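Local coordinates for protein threonine--tRNA ligase catalytic subunit (PDB 3A32) that probably charges tRNA(Thr) with threonine by way of a threonyl-adenylate intermediate, as a zinc-dependent class II synthetase that lacks the cis-editing domain, at residues V197-M208 and P259-V267; T8-I18 and L321-G330. All coordinates share one frame; numbering follows the deposited sequence.

Contact 1: residues V197-M208 and P259-V267; sequences VSSETFKVRLSM and PKLDFIMMV. With SO4 (sulfate ion), chain C.
I264 meets three residues of the facing strand, K203 and R205 by its side chain and F202 by its backbone. Its CB lies 4.2 Å from K203 CB in a hydrogen-bonded pair, and its CD1 passes over a face of the R205 guanidinium. I264 O itself stands 3.6 Å above the plane of the F202 ring, over its centre; V197 CG1 takes the opposite face, and M265 CE comes in at the edge. What I264 O bonds to is K203 N, at 2.8 Å; with the ring it is merely in contact. Backbone bonds continue in antiparallel register through R205 with D262 and S207 with K260, and the short strand axes run at 150° to each other. On the face of F202, V204 and L206 the filling is apolar: L261 CG sits 3.6 Å from L206 CD2, with V204 CG1 beside it, 3.7 Å from the same L261 CG.

The face of K203, R205, D262 and S207 is more polar, though I264 lies among them. A water between the strands donates to R205 O and to D262 OD2, and accepts from S207 OG. With CG trans to the backbone N (chi1 179°) and a bend at chi3, both K203 and R205 reach one sulfate, probably from the crystallisation liquor: K203 NZ bonds O1 at 2.8 Å, and R205 NH2 bonds O4 at 3.0 Å in the guanidinium plane. E275 holds the same two cations by salt bridges, and T280 bonds D262 OD1.

These are inner strands of the catalytic domain's mixed sheet, the class II synthetase core. Strand 246-250 pairs beyond 202-207 and strand 273-284 beyond 260-268, while helix 174-191 packs M185 on F202 and F263, and helix 222-243 covers P259 and M208.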
loop_
_atom_site.group_PDB
_atom_site.type_symbol
_atom_site.label_atom_id
_atom_site.label_comp_id
_atom_site.label_asym_id
_atom_site.label_seq_id
_atom_site.Cartn_x
_atom_site.Cartn_y
_atom_site.Cartn_z
ATOM N N VAL A 197 19.770 -18.793 1.025
ATOM C CA VAL A 197 19.337 -19.616 -0.090
ATOM C C VAL A 197 20.607 -20.230 -0.662
ATOM O O VAL A 197 21.400 -19.531 -1.276
ATOM C CB VAL A 197 18.601 -18.787 -1.166
ATOM C CG1 VAL A 197 18.292 -19.648 -2.374
ATOM C CG2 VAL A 197 17.308 -18.191 -0.584
ATOM N N SER A 198 20.811 -21.527 -0.425
ATOM C CA SER A 198 22.039 -22.197 -0.925
ATOM C C SER A 198 21.738 -23.643 -1.234
ATOM O O SER A 198 20.609 -24.104 -1.006
ATOM C CB SER A 198 23.077 -22.210 0.178
ATOM O OG SER A 198 22.620 -23.103 1.181
ATOM N N SER A 199 22.770 -24.360 -1.696
ATOM C CA SER A 199 22.699 -25.812 -1.956
ATOM C C SER A 199 22.173 -26.645 -0.785
ATOM O O SER A 199 21.579 -27.716 -1.002
ATOM C CB SER A 199 24.062 -26.365 -2.450
ATOM O OG SER A 199 25.083 -26.269 -1.456
ATOM N N GLU A 200 22.340 -26.143 0.440
ATOM C CA GLU A 200 21.922 -26.872 1.638
ATOM C C GLU A 200 20.530 -26.535 2.159
ATOM O O GLU A 200 19.987 -27.254 3.030
ATOM C CB GLU A 200 22.967 -26.735 2.760
ATOM C CG GLU A 200 23.947 -27.951 2.915
ATOM C CD GLU A 200 23.350 -29.149 3.736
ATOM O OE1 GLU A 200 23.166 -29.010 4.997
ATOM O OE2 GLU A 200 23.099 -30.242 3.120
ATOM N N THR A 201 19.932 -25.477 1.631
ATOM C CA THR A 201 18.680 -24.974 2.181
ATOM C C THR A 201 17.572 -24.868 1.140
ATOM O O THR A 201 16.488 -24.421 1.433
ATOM C CB THR A 201 18.841 -23.593 2.860
ATOM O OG1 THR A 201 19.087 -22.613 1.861
ATOM C CG2 THR A 201 20.005 -23.582 3.855
ATOM N N PHE A 202 17.831 -25.266 -0.085
ATOM C CA PHE A 202 16.886 -24.870 -1.144
ATOM C C PHE A 202 16.774 -25.961 -2.200
ATOM O O PHE A 202 17.753 -26.649 -2.488
ATOM C CB PHE A 202 17.242 -23.494 -1.755
ATOM C CG PHE A 202 16.037 -22.708 -2.232
ATOM C CD1 PHE A 202 15.283 -21.931 -1.322
ATOM C CD2 PHE A 202 15.620 -22.783 -3.572
ATOM C CE1 PHE A 202 14.156 -21.266 -1.710
ATOM C CE2 PHE A 202 14.486 -22.085 -3.995
ATOM C CZ PHE A 202 13.745 -21.290 -3.031
ATOM N N LYS A 203 15.566 -26.102 -2.735
ATOM C CA LYS A 203 15.250 -27.065 -3.758
ATOM C C LYS A 203 14.343 -26.400 -4.818
ATOM O O LYS A 203 13.431 -25.624 -4.488
ATOM C CB LYS A 203 14.543 -28.270 -3.068
ATOM C CG LYS A 203 14.116 -29.362 -3.982
ATOM C CD LYS A 203 14.064 -30.751 -3.312
ATOM C CE LYS A 203 12.980 -30.808 -2.256
ATOM N NZ LYS A 203 12.778 -32.174 -1.675
ATOM N N VAL A 204 14.572 -26.715 -6.086
ATOM C CA VAL A 204 13.713 -26.265 -7.159
ATOM C C VAL A 204 13.015 -27.497 -7.752
ATOM O O VAL A 204 13.678 -28.422 -8.200
ATOM C CB VAL A 204 14.509 -25.482 -8.257
ATOM C CG1 VAL A 204 13.790 -25.535 -9.591
ATOM C CG2 VAL A 204 14.725 -24.009 -7.833
ATOM N N ARG A 205 11.684 -27.495 -7.765
ATOM C CA ARG A 205 10.921 -28.625 -8.282
ATOM C C ARG A 205 10.171 -28.250 -9.562
ATOM O O ARG A 205 9.345 -27.341 -9.559
ATOM C CB ARG A 205 9.917 -29.107 -7.219
ATOM C CG ARG A 205 9.017 -30.280 -7.631
ATOM C CD ARG A 205 8.006 -30.595 -6.493
ATOM N NE ARG A 205 8.694 -31.350 -5.467
ATOM C CZ ARG A 205 8.693 -31.074 -4.168
ATOM N NH1 ARG A 205 7.978 -30.059 -3.675
ATOM N NH2 ARG A 205 9.411 -31.848 -3.354
ATOM N N LEU A 206 10.392 -29.002 -10.632
ATOM C CA LEU A 206 9.657 -28.768 -11.877
ATOM C C LEU A 206 8.528 -29.753 -12.018
ATOM O O LEU A 206 8.712 -30.952 -11.746
ATOM C CB LEU A 206 10.579 -28.878 -13.086
ATOM C CG LEU A 206 11.964 -28.195 -13.083
ATOM C CD1 LEU A 206 12.670 -28.323 -14.467
ATOM C CD2 LEU A 206 11.952 -26.703 -12.639
ATOM N N SER A 207 7.348 -29.269 -12.413
ATOM C CA SER A 207 6.230 -30.171 -12.698
ATOM C C SER A 207 5.817 -30.106 -14.188
ATOM O O SER A 207 5.420 -29.061 -14.700
ATOM C CB SER A 207 5.071 -29.897 -11.751
ATOM O OG SER A 207 5.492 -30.005 -10.394
ATOM N N MET A 208 5.939 -31.229 -14.877
ATOM C CA MET A 208 5.883 -31.263 -16.340
ATOM C C MET A 208 4.680 -32.063 -16.825
ATOM O O MET A 208 4.006 -32.678 -16.024
ATOM C CB MET A 208 7.171 -31.891 -16.894
ATOM C CG MET A 208 8.444 -31.393 -16.281
ATOM S SD MET A 208 8.683 -29.613 -16.571
ATOM C CE MET A 208 10.419 -29.583 -17.047
ATOM N N PRO A 259 3.267 -26.171 -17.627
ATOM C CA PRO A 259 4.243 -26.673 -16.648
ATOM C C PRO A 259 4.636 -25.564 -15.663
ATOM O O PRO A 259 4.272 -24.381 -15.889
ATOM C CB PRO A 259 5.443 -27.050 -17.504
ATOM C CG PRO A 259 5.344 -26.139 -18.720
ATOM C CD PRO A 259 3.880 -25.846 -18.936
ATOM N N LYS A 260 5.364 -25.928 -14.597
ATOM C CA LYS A 260 5.733 -24.972 -13.549
ATOM C C LYS A 260 6.999 -25.338 -12.810
ATOM O O LYS A 260 7.489 -26.450 -12.899
ATOM C CB LYS A 260 4.602 -24.829 -12.513
ATOM C CG LYS A 260 4.086 -26.176 -11.994
ATOM C CD LYS A 260 3.270 -26.027 -10.691
ATOM C CE LYS A 260 2.713 -27.403 -10.279
ATOM N NZ LYS A 260 2.131 -27.323 -8.903
ATOM N N LEU A 261 7.487 -24.374 -12.040
ATOM C CA LEU A 261 8.601 -24.533 -11.137
ATOM C C LEU A 261 8.173 -23.983 -9.766
ATOM O O LEU A 261 7.626 -22.855 -9.664
ATOM C CB LEU A 261 9.736 -23.707 -11.714
ATOM C CG LEU A 261 11.089 -23.521 -11.084
ATOM C CD1 LEU A 261 11.998 -23.007 -12.182
ATOM C CD2 LEU A 261 11.039 -22.541 -9.872
ATOM N N ASP A 262 8.456 -24.735 -8.707
ATOM C CA ASP A 262 8.132 -24.301 -7.343
ATOM C C ASP A 262 9.403 -24.062 -6.582
ATOM O O ASP A 262 10.373 -24.790 -6.753
ATOM C CB ASP A 262 7.317 -25.355 -6.630
ATOM C CG ASP A 262 5.911 -25.439 -7.188
ATOM O OD1 ASP A 262 5.274 -24.350 -7.281
ATOM O OD2 ASP A 262 5.480 -26.564 -7.566
ATOM N N PHE A 263 9.386 -23.001 -5.785
ATOM C CA PHE A 263 10.489 -22.631 -4.905
ATOM C C PHE A 263 10.291 -23.279 -3.543
ATOM O O PHE A 263 9.276 -23.050 -2.903
ATOM C CB PHE A 263 10.458 -21.126 -4.666
ATOM C CG PHE A 263 10.606 -20.296 -5.923
ATOM C CD1 PHE A 263 11.670 -20.540 -6.841
ATOM C CD2 PHE A 263 9.743 -19.236 -6.163
ATOM C CE1 PHE A 263 11.815 -19.749 -7.952
ATOM C CE2 PHE A 263 9.899 -18.435 -7.283
ATOM C CZ PHE A 263 10.916 -18.688 -8.160
ATOM N N ILE A 264 11.273 -24.033 -3.088
ATOM C CA ILE A 264 11.117 -24.804 -1.892
ATOM C C ILE A 264 12.325 -24.632 -0.981
ATOM O O ILE A 264 13.421 -25.077 -1.317
ATOM C CB ILE A 264 10.946 -26.326 -2.200
ATOM C CG1 ILE A 264 9.631 -26.590 -2.932
ATOM C CG2 ILE A 264 10.918 -27.121 -0.899
ATOM C CD1 ILE A 264 9.760 -27.687 -3.884
ATOM N N MET A 265 12.117 -24.007 0.174
ATOM C CA MET A 265 13.155 -23.968 1.183
ATOM C C MET A 265 13.129 -25.256 2.009
ATOM O O MET A 265 12.063 -25.699 2.428
ATOM C CB MET A 265 12.956 -22.759 2.099
ATOM C CG MET A 265 14.029 -22.652 3.151
ATOM S SD MET A 265 14.273 -20.950 3.641
ATOM C CE MET A 265 15.014 -20.250 2.143
ATOM N N MET A 266 14.298 -25.826 2.240
ATOM C CA MET A 266 14.491 -26.952 3.148
ATOM C C MET A 266 14.855 -26.490 4.550
ATOM O O MET A 266 15.854 -25.785 4.744
ATOM C CB MET A 266 15.567 -27.898 2.625
ATOM C CG MET A 266 15.250 -28.442 1.255
ATOM S SD MET A 266 13.601 -29.226 1.145
ATOM C CE MET A 266 13.800 -30.520 2.420
ATOM N N VAL A 267 14.028 -26.883 5.526
ATOM C CA VAL A 267 14.271 -26.520 6.905
ATOM C C VAL A 267 14.420 -27.766 7.788
ATOM O O VAL A 267 14.006 -28.867 7.428
ATOM C CB VAL A 267 13.213 -25.500 7.471
ATOM C CG1 VAL A 267 13.004 -24.321 6.526
ATOM C CG2 VAL A 267 11.882 -26.157 7.764
HETATM S S SO4 C . 12.517 -35.001 -3.635
HETATM O O1 SO4 C . 13.680 -34.127 -3.452
HETATM O O2 SO4 C . 12.551 -35.587 -4.972
HETATM O O3 SO4 C . 12.635 -36.068 -2.641
HETATM O O4 SO4 C . 11.241 -34.275 -3.490
HETATM O O HOH W 1 6.534 -27.903 -9.597
#

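Contact 2: residues T8-I18 and L321-G330; sequences THIDYAYELDI and LGVYLEHRRG. With SO4 (sulfate ion), chain B.
The Y12 ring lies flat on the R329-G330 turn that ends helix 317-327: G330 N is 3.6 Å above its plane, over the centre, and R329 C is over the rim. That turn is a Schellman motif, with R329 at positive phi and G330 N bonded to L325 O. G330 CA comes within 3.5 Å of Y12 CD1, which leaves little room there. At the ring edge, Y12 OH donates to a sulfate O2 at 3.2 Å. A serine in place of Y12 would probably leave the R329-G330 turn without its flat cover and the sulfate without this donor.

L325 points into the 8-18 segment. Its CB lies against both H9 CB, at 4.0 Å, and Y12 CB; its CD1 meets A13 CB, and its CD2 is 3.7 Å from L16 CD1 and tip to tip with I18 CD1.

At the start of helix 9-15, E326 OE2 takes two bonds from H9: backbone N at 3.0 Å on its anti lone pair, and ND1 at 2.7 Å from above the carboxylate plane. H9 CG lies between its backbone N and carbonyl carbon (chi1 72°), which brings ND1 round to the same oxygen as the N-H. L154 N bonds H9 NE2, fixing the ring's far side.

The axes of 9-15 and 321-327 meet nearly at right angles (92°). Beyond them, W276 of strand 273-284 touches V323 and Y324, and K125 of the second subunit reaches Y14.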
loop_
_atom_site.group_PDB
_atom_site.type_symbol
_atom_site.label_atom_id
_atom_site.label_comp_id
_atom_site.label_asym_id
_atom_site.label_seq_id
_atom_site.Cartn_x
_atom_site.Cartn_y
_atom_site.Cartn_z
ATOM N N THR A 8 2.570 -21.836 18.048
ATOM C CA THR A 8 2.397 -21.690 16.602
ATOM C C THR A 8 2.414 -20.196 16.211
ATOM O O THR A 8 2.428 -19.321 17.089
ATOM C CB THR A 8 1.087 -22.372 16.166
ATOM O OG1 THR A 8 -0.005 -21.640 16.702
ATOM C CG2 THR A 8 1.042 -23.850 16.720
ATOM N N HIS A 9 2.462 -19.912 14.895
ATOM C CA HIS A 9 2.297 -18.572 14.367
ATOM C C HIS A 9 1.007 -17.900 14.885
ATOM O O HIS A 9 0.941 -16.699 14.980
ATOM C CB HIS A 9 2.303 -18.612 12.829
ATOM C CG HIS A 9 1.058 -19.200 12.203
ATOM N ND1 HIS A 9 0.856 -20.557 12.047
ATOM C CD2 HIS A 9 -0.039 -18.605 11.682
ATOM C CE1 HIS A 9 -0.305 -20.772 11.451
ATOM N NE2 HIS A 9 -0.868 -19.601 11.219
ATOM N N ILE A 10 -0.011 -18.656 15.231
ATOM C CA ILE A 10 -1.251 -18.058 15.834
ATOM C C ILE A 10 -0.929 -17.391 17.175
ATOM O O ILE A 10 -1.512 -16.353 17.511
ATOM C CB ILE A 10 -2.404 -19.142 16.003
ATOM C CG1 ILE A 10 -3.020 -19.501 14.651
ATOM C CG2 ILE A 10 -3.552 -18.661 16.906
ATOM C CD1 ILE A 10 -3.642 -20.964 14.621
ATOM N N ASP A 11 -0.016 -18.003 17.924
ATOM C CA ASP A 11 0.484 -17.493 19.203
ATOM C C ASP A 11 1.430 -16.299 19.016
ATOM O O ASP A 11 1.267 -15.265 19.651
ATOM C CB ASP A 11 1.246 -18.621 19.940
ATOM C CG ASP A 11 0.322 -19.779 20.332
ATOM O OD1 ASP A 11 -0.761 -19.493 20.882
ATOM O OD2 ASP A 11 0.671 -20.943 20.098
ATOM N N TYR A 12 2.438 -16.469 18.171
ATOM C CA TYR A 12 3.331 -15.363 17.820
ATOM C C TYR A 12 2.591 -14.178 17.221
ATOM O O TYR A 12 2.830 -13.053 17.651
ATOM C CB TYR A 12 4.406 -15.837 16.837
ATOM C CG TYR A 12 5.362 -16.822 17.437
ATOM C CD1 TYR A 12 6.168 -16.471 18.536
ATOM C CD2 TYR A 12 5.430 -18.110 16.956
ATOM C CE1 TYR A 12 7.040 -17.358 19.086
ATOM C CE2 TYR A 12 6.298 -19.052 17.535
ATOM C CZ TYR A 12 7.105 -18.647 18.578
ATOM O OH TYR A 12 7.982 -19.536 19.104
ATOM N N ALA A 13 1.691 -14.423 16.252
ATOM C CA ALA A 13 1.001 -13.303 15.609
ATOM C C ALA A 13 0.221 -12.480 16.651
ATOM O O ALA A 13 0.114 -11.278 16.518
ATOM C CB ALA A 13 0.066 -13.786 14.463
ATOM N N TYR A 14 -0.362 -13.152 17.641
ATOM C CA TYR A 14 -1.173 -12.532 18.692
ATOM C C TYR A 14 -0.258 -11.792 19.677
ATOM O O TYR A 14 -0.522 -10.622 20.038
ATOM C CB TYR A 14 -2.010 -13.618 19.411
ATOM C CG TYR A 14 -2.536 -13.215 20.780
ATOM C CD1 TYR A 14 -3.646 -12.393 20.906
ATOM C CD2 TYR A 14 -1.887 -13.630 21.946
ATOM C CE1 TYR A 14 -4.123 -11.989 22.160
ATOM C CE2 TYR A 14 -2.336 -13.223 23.234
ATOM C CZ TYR A 14 -3.478 -12.405 23.319
ATOM O OH TYR A 14 -3.957 -12.004 24.562
ATOM N N GLU A 15 0.824 -12.472 20.110
ATOM C CA GLU A 15 1.775 -11.877 21.062
ATOM C C GLU A 15 2.510 -10.648 20.504
ATOM O O GLU A 15 2.754 -9.675 21.231
ATOM C CB GLU A 15 2.764 -12.925 21.559
ATOM C CG GLU A 15 2.133 -14.149 22.312
ATOM C CD GLU A 15 3.167 -15.264 22.615
ATOM O OE1 GLU A 15 4.306 -15.279 22.036
ATOM O OE2 GLU A 15 2.852 -16.122 23.471
ATOM N N LEU A 16 2.847 -10.679 19.213
ATOM C CA LEU A 16 3.489 -9.544 18.558
ATOM C C LEU A 16 2.459 -8.487 18.156
ATOM O O LEU A 16 2.831 -7.429 17.580
ATOM C CB LEU A 16 4.197 -10.008 17.281
ATOM C CG LEU A 16 5.392 -10.945 17.482
ATOM C CD1 LEU A 16 5.749 -11.630 16.192
ATOM C CD2 LEU A 16 6.580 -10.143 18.088
ATOM N N ASP A 17 1.183 -8.800 18.410
ATOM C CA ASP A 17 0.040 -7.975 17.962
ATOM C C ASP A 17 0.030 -7.771 16.418
ATOM O O ASP A 17 -0.387 -6.743 15.908
ATOM C CB ASP A 17 -0.013 -6.652 18.753
ATOM C CG ASP A 17 -1.365 -5.878 18.573
ATOM O OD1 ASP A 17 -2.458 -6.496 18.517
ATOM O OD2 ASP A 17 -1.326 -4.623 18.506
ATOM N N ILE A 18 0.479 -8.773 15.668
ATOM C CA ILE A 18 0.342 -8.756 14.218
ATOM C C ILE A 18 -1.129 -8.993 13.877
ATOM O O ILE A 18 -1.688 -8.355 12.964
ATOM C CB ILE A 18 1.287 -9.813 13.569
ATOM C CG1 ILE A 18 2.762 -9.448 13.831
ATOM C CG2 ILE A 18 0.983 -9.976 12.061
ATOM C CD1 ILE A 18 3.788 -10.443 13.236
ATOM N N LEU A 321 4.179 -15.490 5.938
ATOM C CA LEU A 321 4.377 -14.864 7.243
ATOM C C LEU A 321 4.100 -15.861 8.381
ATOM O O LEU A 321 4.855 -15.895 9.344
ATOM C CB LEU A 321 3.536 -13.585 7.371
ATOM C CG LEU A 321 3.708 -12.904 8.732
ATOM C CD1 LEU A 321 5.147 -12.376 8.902
ATOM C CD2 LEU A 321 2.677 -11.760 8.950
ATOM N N GLY A 322 3.066 -16.683 8.246
ATOM C CA GLY A 322 2.759 -17.718 9.226
ATOM C C GLY A 322 3.921 -18.678 9.445
ATOM O O GLY A 322 4.332 -18.947 10.580
ATOM N N VAL A 323 4.437 -19.205 8.343
ATOM C CA VAL A 323 5.491 -20.194 8.397
ATOM C C VAL A 323 6.763 -19.533 8.858
ATOM O O VAL A 323 7.475 -20.143 9.675
ATOM C CB VAL A 323 5.731 -20.858 7.060
ATOM C CG1 VAL A 323 6.888 -21.945 7.209
ATOM C CG2 VAL A 323 4.436 -21.520 6.558
ATOM N N TYR A 324 7.036 -18.293 8.374
ATOM C CA TYR A 324 8.158 -17.503 8.886
ATOM C C TYR A 324 8.115 -17.365 10.429
ATOM O O TYR A 324 9.098 -17.562 11.110
ATOM C CB TYR A 324 8.253 -16.094 8.221
ATOM C CG TYR A 324 9.446 -15.354 8.750
ATOM C CD1 TYR A 324 10.704 -15.392 8.077
ATOM C CD2 TYR A 324 9.359 -14.656 9.956
ATOM C CE1 TYR A 324 11.817 -14.740 8.606
ATOM C CE2 TYR A 324 10.458 -13.998 10.489
ATOM C CZ TYR A 324 11.689 -14.044 9.816
ATOM O OH TYR A 324 12.764 -13.415 10.405
ATOM N N LEU A 325 6.969 -16.999 10.977
ATOM C CA LEU A 325 6.880 -16.793 12.427
ATOM C C LEU A 325 7.237 -18.088 13.185
ATOM O O LEU A 325 7.838 -18.014 14.234
ATOM C CB LEU A 325 5.492 -16.254 12.851
ATOM C CG LEU A 325 5.182 -14.816 12.426
ATOM C CD1 LEU A 325 3.649 -14.538 12.563
ATOM C CD2 LEU A 325 6.044 -13.811 13.252
ATOM N N GLU A 326 6.870 -19.243 12.647
ATOM C CA GLU A 326 7.262 -20.509 13.238
ATOM C C GLU A 326 8.735 -20.836 13.081
ATOM O O GLU A 326 9.410 -21.057 14.085
ATOM C CB GLU A 326 6.323 -21.643 12.810
ATOM C CG GLU A 326 4.896 -21.471 13.458
ATOM C CD GLU A 326 3.850 -22.439 12.857
ATOM O OE1 GLU A 326 4.303 -23.332 12.134
ATOM O OE2 GLU A 326 2.601 -22.297 13.076
ATOM N N HIS A 327 9.265 -20.779 11.854
ATOM C CA HIS A 327 10.678 -21.048 11.615
ATOM C C HIS A 327 11.591 -20.136 12.461
ATOM O O HIS A 327 12.638 -20.583 12.930
ATOM C CB HIS A 327 10.993 -20.923 10.116
ATOM C CG HIS A 327 12.425 -21.187 9.756
ATOM N ND1 HIS A 327 13.006 -22.433 9.863
ATOM C CD2 HIS A 327 13.383 -20.367 9.265
ATOM C CE1 HIS A 327 14.264 -22.360 9.482
ATOM N NE2 HIS A 327 14.520 -21.114 9.123
ATOM N N ARG A 328 11.175 -18.883 12.678
ATOM C CA ARG A 328 11.991 -17.902 13.427
ATOM C C ARG A 328 11.470 -17.546 14.806
ATOM O O ARG A 328 11.916 -16.595 15.399
ATOM C CB ARG A 328 12.204 -16.638 12.618
ATOM C CG ARG A 328 13.229 -16.853 11.503
ATOM C CD ARG A 328 14.597 -16.335 11.944
ATOM N NE ARG A 328 15.681 -16.757 11.045
ATOM C CZ ARG A 328 16.052 -16.097 9.951
ATOM N NH1 ARG A 328 15.385 -14.983 9.598
ATOM N NH2 ARG A 328 17.061 -16.570 9.171
ATOM N N ARG A 329 10.524 -18.331 15.314
ATOM C CA ARG A 329 10.043 -18.171 16.680
ATOM C C ARG A 329 9.708 -16.682 17.013
ATOM O O ARG A 329 10.113 -16.139 18.099
ATOM C CB ARG A 329 11.047 -18.790 17.675
ATOM C CG ARG A 329 11.020 -20.366 17.735
ATOM C CD ARG A 329 12.146 -20.987 16.978
ATOM N NE ARG A 329 12.171 -22.450 17.133
ATOM C CZ ARG A 329 12.136 -23.361 16.142
ATOM N NH1 ARG A 329 12.071 -23.009 14.841
ATOM N NH2 ARG A 329 12.170 -24.658 16.466
ATOM N N GLY A 330 8.939 -16.047 16.115
ATOM C CA GLY A 330 8.410 -14.760 16.408
ATOM C C GLY A 330 9.394 -13.632 16.128
ATOM O O GLY A 330 9.079 -12.477 16.420
HETATM S S SO4 B . 9.410 -17.901 23.008
HETATM O O1 SO4 B . 10.531 -17.096 23.528
HETATM O O2 SO4 B . 9.544 -18.573 21.713
HETATM O O3 SO4 B . 9.318 -18.964 23.986
HETATM O O4 SO4 B . 8.226 -17.044 22.958
#

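How the contacts relate
Both contacts are mostly buried, but they join different elements. Contact 1 pairs two strands inside the catalytic sheet, whereas contact 2 sets an N-terminal helix across the helix that follows strand 306-316 of that sheet. Backbone hydrogen bonds carry the first; in the second no backbone-to-backbone bond crosses, and a carboxylate, a flat ring and a leucine do the joining. Each has a sulfate bound by its side chains, a lysine and an arginine in contact 1, and in contact 2 the Y12 hydroxyl together with K7 and K396 from outside it. Their centres lie 24 Å apart, yet they meet directly, V267 CG1 packing 3.8 Å from H327 CE1. Strand 273-284 borders both.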